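Local coordinates for uncharacterized protein (Kribbella flavida, PDB 5EVH) that is of unknown function but carries a SnoaL-like domain of the NTF2 clan, a fold whose members include enzymes and small-ligand binders, at residues E83-H95 against L106-A118. Numbering follows the deposited sequence. Where two conformers were deposited one is given.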
# COMPACT_ATOMS: atom_id res chain seq x y z
N GLU A 83 -8.78 10.83 4.81
CA GLU A 83 -9.76 11.70 4.17
C GLU A 83 -9.03 13.00 3.81
O GLU A 83 -8.26 13.49 4.63
CB GLU A 83 -10.89 12.01 5.12
CG GLU A 83 -11.55 10.67 5.59
CD GLU A 83 -12.42 10.92 6.87
OE1 GLU A 83 -13.34 11.81 6.85
OE2 GLU A 83 -12.12 10.22 7.87
N THR A 84 -9.35 13.60 2.65
CA THR A 84 -8.84 14.93 2.26
C THR A 84 -9.99 15.71 1.64
O THR A 84 -11.06 15.14 1.35
CB THR A 84 -7.65 14.82 1.24
OG1 THR A 84 -8.16 14.41 -0.03
CG2 THR A 84 -6.60 13.77 1.71
N VAL A 85 -9.80 17.03 1.44
CA VAL A 85 -10.83 17.83 0.77
C VAL A 85 -11.05 17.39 -0.68
O VAL A 85 -12.20 17.08 -1.04
CB VAL A 85 -10.55 19.33 0.92
CG1 VAL A 85 -11.51 20.15 -0.02
CG2 VAL A 85 -10.84 19.71 2.37
N PRO A 86 -10.01 17.30 -1.53
CA PRO A 86 -10.26 16.93 -2.93
C PRO A 86 -10.58 15.47 -3.13
O PRO A 86 -11.33 15.13 -4.05
CB PRO A 86 -8.95 17.31 -3.64
CG PRO A 86 -7.89 17.27 -2.57
CD PRO A 86 -8.59 17.68 -1.29
N VAL A 87 -10.08 14.60 -2.25
CA VAL A 87 -10.23 13.17 -2.44
C VAL A 87 -10.82 12.59 -1.15
O VAL A 87 -10.11 12.54 -0.14
CB VAL A 87 -8.87 12.53 -2.78
CG1 VAL A 87 -9.03 11.01 -2.94
CG2 VAL A 87 -8.23 13.26 -4.07
N PRO A 88 -12.05 12.08 -1.20
CA PRO A 88 -12.74 11.63 0.04
C PRO A 88 -11.99 10.53 0.77
O PRO A 88 -11.97 10.53 2.01
CB PRO A 88 -14.08 11.09 -0.47
CG PRO A 88 -14.27 11.70 -1.82
CD PRO A 88 -12.90 11.96 -2.40
N HIS A 89 -11.39 9.60 0.02
CA HIS A 89 -10.65 8.45 0.60
C HIS A 89 -9.38 8.25 -0.18
O HIS A 89 -9.43 7.99 -1.39
CB HIS A 89 -11.47 7.17 0.55
CG HIS A 89 -12.63 7.20 1.49
ND1 HIS A 89 -12.47 7.00 2.85
CD2 HIS A 89 -13.93 7.51 1.29
CE1 HIS A 89 -13.66 7.11 3.44
NE2 HIS A 89 -14.55 7.45 2.52
N ALA A 90 -8.25 8.32 0.49
CA ALA A 90 -6.94 8.15 -0.14
C ALA A 90 -6.15 7.23 0.80
O ALA A 90 -5.40 7.68 1.66
CB ALA A 90 -6.28 9.52 -0.31
N PRO A 91 -6.36 5.92 0.70
CA PRO A 91 -5.66 5.01 1.62
C PRO A 91 -4.17 4.89 1.28
O PRO A 91 -3.76 5.08 0.14
CB PRO A 91 -6.38 3.68 1.40
CG PRO A 91 -6.69 3.72 -0.08
CD PRO A 91 -7.23 5.21 -0.25
N ALA A 92 -3.35 4.60 2.30
CA ALA A 92 -1.92 4.46 2.10
C ALA A 92 -1.42 3.23 2.84
O ALA A 92 -2.01 2.80 3.84
CB ALA A 92 -1.12 5.70 2.55
N ALA A 93 -0.31 2.65 2.38
CA ALA A 93 0.33 1.58 3.15
C ALA A 93 1.79 1.95 3.36
O ALA A 93 2.42 2.57 2.47
CB ALA A 93 0.25 0.23 2.38
N GLU A 94 2.35 1.58 4.53
CA GLU A 94 3.71 1.94 4.86
C GLU A 94 4.44 0.73 5.38
O GLU A 94 3.91 -0.01 6.24
CB GLU A 94 3.84 3.07 5.97
CG GLU A 94 3.25 4.36 5.50
CD GLU A 94 3.24 5.43 6.61
OE1 GLU A 94 3.67 5.07 7.71
OE2 GLU A 94 2.82 6.60 6.37
N HIS A 95 5.69 0.57 4.92
CA HIS A 95 6.57 -0.46 5.42
C HIS A 95 7.70 0.27 6.12
O HIS A 95 8.40 1.07 5.47
CB HIS A 95 7.10 -1.33 4.28
CG HIS A 95 8.13 -2.33 4.73
ND1 HIS A 95 9.22 -2.67 3.96
CD2 HIS A 95 8.21 -3.11 5.85
CE1 HIS A 95 9.95 -3.59 4.59
NE2 HIS A 95 9.37 -3.86 5.75
N LEU A 106 11.44 3.93 5.21
CA LEU A 106 9.99 4.06 5.14
C LEU A 106 9.64 3.96 3.67
O LEU A 106 10.11 4.80 2.89
CB LEU A 106 9.53 5.40 5.73
CG LEU A 106 8.00 5.46 5.95
CD1 LEU A 106 7.75 6.55 7.03
CD2 LEU A 106 7.25 5.83 4.77
N ARG A 107 8.86 2.94 3.29
CA ARG A 107 8.33 2.88 1.93
C ARG A 107 6.83 3.11 2.01
O ARG A 107 6.12 2.37 2.71
CB ARG A 107 8.65 1.56 1.21
CG ARG A 107 7.97 1.52 -0.19
CD ARG A 107 8.43 0.28 -1.09
NE ARG A 107 9.86 -0.15 -0.98
CZ ARG A 107 10.83 0.25 -1.80
NH1 ARG A 107 12.06 -0.22 -1.63
NH2 ARG A 107 10.59 1.11 -2.80
N ILE A 108 6.33 4.11 1.30
CA ILE A 108 4.90 4.42 1.38
C ILE A 108 4.25 4.32 0.01
O ILE A 108 4.85 4.71 -1.00
CB ILE A 108 4.63 5.80 2.03
CG1 ILE A 108 3.13 6.16 1.94
CG2 ILE A 108 5.44 6.94 1.38
CD1 ILE A 108 2.79 7.33 2.88
N ILE A 109 3.06 3.71 -0.06
CA ILE A 109 2.35 3.50 -1.33
C ILE A 109 0.99 4.16 -1.21
O ILE A 109 0.26 3.87 -0.26
CB ILE A 109 2.17 2.00 -1.65
CG1 ILE A 109 3.53 1.30 -1.64
CG2 ILE A 109 1.48 1.91 -3.03
CD1 ILE A 109 3.41 -0.26 -1.92
N PHE A 110 0.64 5.02 -2.17
CA PHE A 110 -0.73 5.47 -2.32
C PHE A 110 -0.92 5.88 -3.77
O PHE A 110 0.05 6.06 -4.53
CB PHE A 110 -1.06 6.64 -1.39
CG PHE A 110 -0.15 7.82 -1.55
CD1 PHE A 110 0.98 7.94 -0.73
CD2 PHE A 110 -0.41 8.79 -2.51
CE1 PHE A 110 1.85 9.08 -0.88
CE2 PHE A 110 0.44 9.92 -2.68
CZ PHE A 110 1.58 10.04 -1.89
N ASP A 111 -2.17 5.99 -4.17
CA ASP A 111 -2.51 6.23 -5.57
C ASP A 111 -2.59 7.75 -5.75
O ASP A 111 -3.45 8.41 -5.13
CB ASP A 111 -3.85 5.58 -5.90
CG ASP A 111 -4.26 5.78 -7.35
OD1 ASP A 111 -3.39 6.18 -8.20
OD2 ASP A 111 -5.46 5.52 -7.68
N ARG A 112 -1.67 8.31 -6.53
CA ARG A 112 -1.70 9.75 -6.83
C ARG A 112 -2.79 10.16 -7.83
O ARG A 112 -3.13 11.36 -7.91
CB ARG A 112 -0.32 10.21 -7.36
CG ARG A 112 0.83 10.09 -6.28
CD ARG A 112 2.21 10.57 -6.86
NE ARG A 112 2.68 9.58 -7.83
CZ ARG A 112 3.60 9.80 -8.75
NH1 ARG A 112 4.16 11.01 -8.85
NH2 ARG A 112 3.95 8.82 -9.55
N THR A 113 -3.37 9.20 -8.57
CA THR A 113 -4.26 9.57 -9.67
C THR A 113 -5.41 10.46 -9.21
O THR A 113 -5.65 11.50 -9.85
CB THR A 113 -4.74 8.30 -10.39
OG1 THR A 113 -3.59 7.67 -10.96
CG2 THR A 113 -5.72 8.62 -11.53
N PRO A 114 -6.13 10.14 -8.13
CA PRO A 114 -7.29 10.95 -7.77
C PRO A 114 -6.92 12.39 -7.52
O PRO A 114 -7.71 13.30 -7.84
CB PRO A 114 -7.81 10.26 -6.48
CG PRO A 114 -7.40 8.86 -6.63
CD PRO A 114 -6.00 8.97 -7.25
N PHE A 115 -5.74 12.63 -6.94
CA PHE A 115 -5.31 14.00 -6.67
C PHE A 115 -5.05 14.74 -7.98
O PHE A 115 -5.58 15.83 -8.22
CB PHE A 115 -4.09 13.99 -5.77
CG PHE A 115 -4.35 13.42 -4.40
CD1 PHE A 115 -4.84 14.25 -3.35
CD2 PHE A 115 -4.20 12.05 -4.14
CE1 PHE A 115 -5.09 13.74 -2.07
CE2 PHE A 115 -4.42 11.54 -2.88
CZ PHE A 115 -4.90 12.37 -1.82
N GLU A 116 -4.28 14.11 -8.86
CA GLU A 116 -3.99 14.72 -10.16
C GLU A 116 -5.28 15.00 -10.93
O GLU A 116 -5.42 16.06 -11.56
CB GLU A 116 -3.05 13.76 -10.90
CG GLU A 116 -2.63 14.22 -12.30
CD GLU A 116 -1.65 13.19 -12.91
OE1 GLU A 116 -1.12 12.35 -12.11
OE2 GLU A 116 -1.45 13.19 -14.17
N GLN A 117 -6.25 14.08 -10.89
CA GLN A 117 -7.53 14.29 -11.57
C GLN A 117 -8.29 15.47 -10.97
O GLN A 117 -8.81 16.34 -11.69
CB GLN A 117 -8.41 13.04 -11.49
CG GLN A 117 -7.96 12.01 -12.48
CD GLN A 117 -8.57 10.66 -12.28
OE1 GLN A 117 -9.20 10.36 -11.24
NE2 GLN A 117 -8.36 9.78 -13.26
N ALA A 118 -8.39 15.51 -9.64
CA ALA A 118 -9.02 16.65 -9.00
C ALA A 118 -8.30 17.96 -9.36
O ALA A 118 -8.94 18.98 -9.61
CB ALA A 118 -9.06 16.44 -7.47
O HOH W 1 -4.44 5.41 -2.43
O HOH W 2 10.51 -1.62 1.57
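A93 with I109 and H95 with R107 form two hydrogen-bonded pairs in the antiparallel beta hairpin of strands 92-99 and 102-109, part of the curved sheet of this SnoaL-like, NTF2-type fold. Each pair is closed by two backbone bonds, the shortest from I109 N to A93 O at 2.8 Å, and E94 sits opposite I108 in the non-hydrogen-bonded position between them. Beyond A92 the strands part, and a water takes over, donating to P91 O and accepting from D111 N. At the other end a second water lies in the planes of both the H95 ring and the R107 guanidinium, 2.9 Å from H95 ND1 and bonded by R107 NE.

On the face with E94 and I108 these two side chains run side by side, I108 CD1 lying 3.6 Å from E94 OE2, whose polar partner is Y80 OH on strand 75-84.

Apolar contacts join the loop after strand 75-84 to the first half of helix 113-124. V87 CG2 rests over one face of the F115 ring, a CH-pi contact 3.7 Å from the centroid, while A90 CB approaches F115 CZ at 3.5 Å. With CG anti to its carbonyl carbon (chi1 -64°), F115 carries its ring toward the loop, against V87 and A90. A serine here would probably leave V87 and A90 facing a gap and the loop less firmly seated on the helix. V87 CG1 meets P114 CB, and P86 CB touches A118 CB. The loop is closed internally at V87 O, which accepts from T84 N and, at 2.7 Å, from T84 OG1, both on the same face of its carbonyl plane.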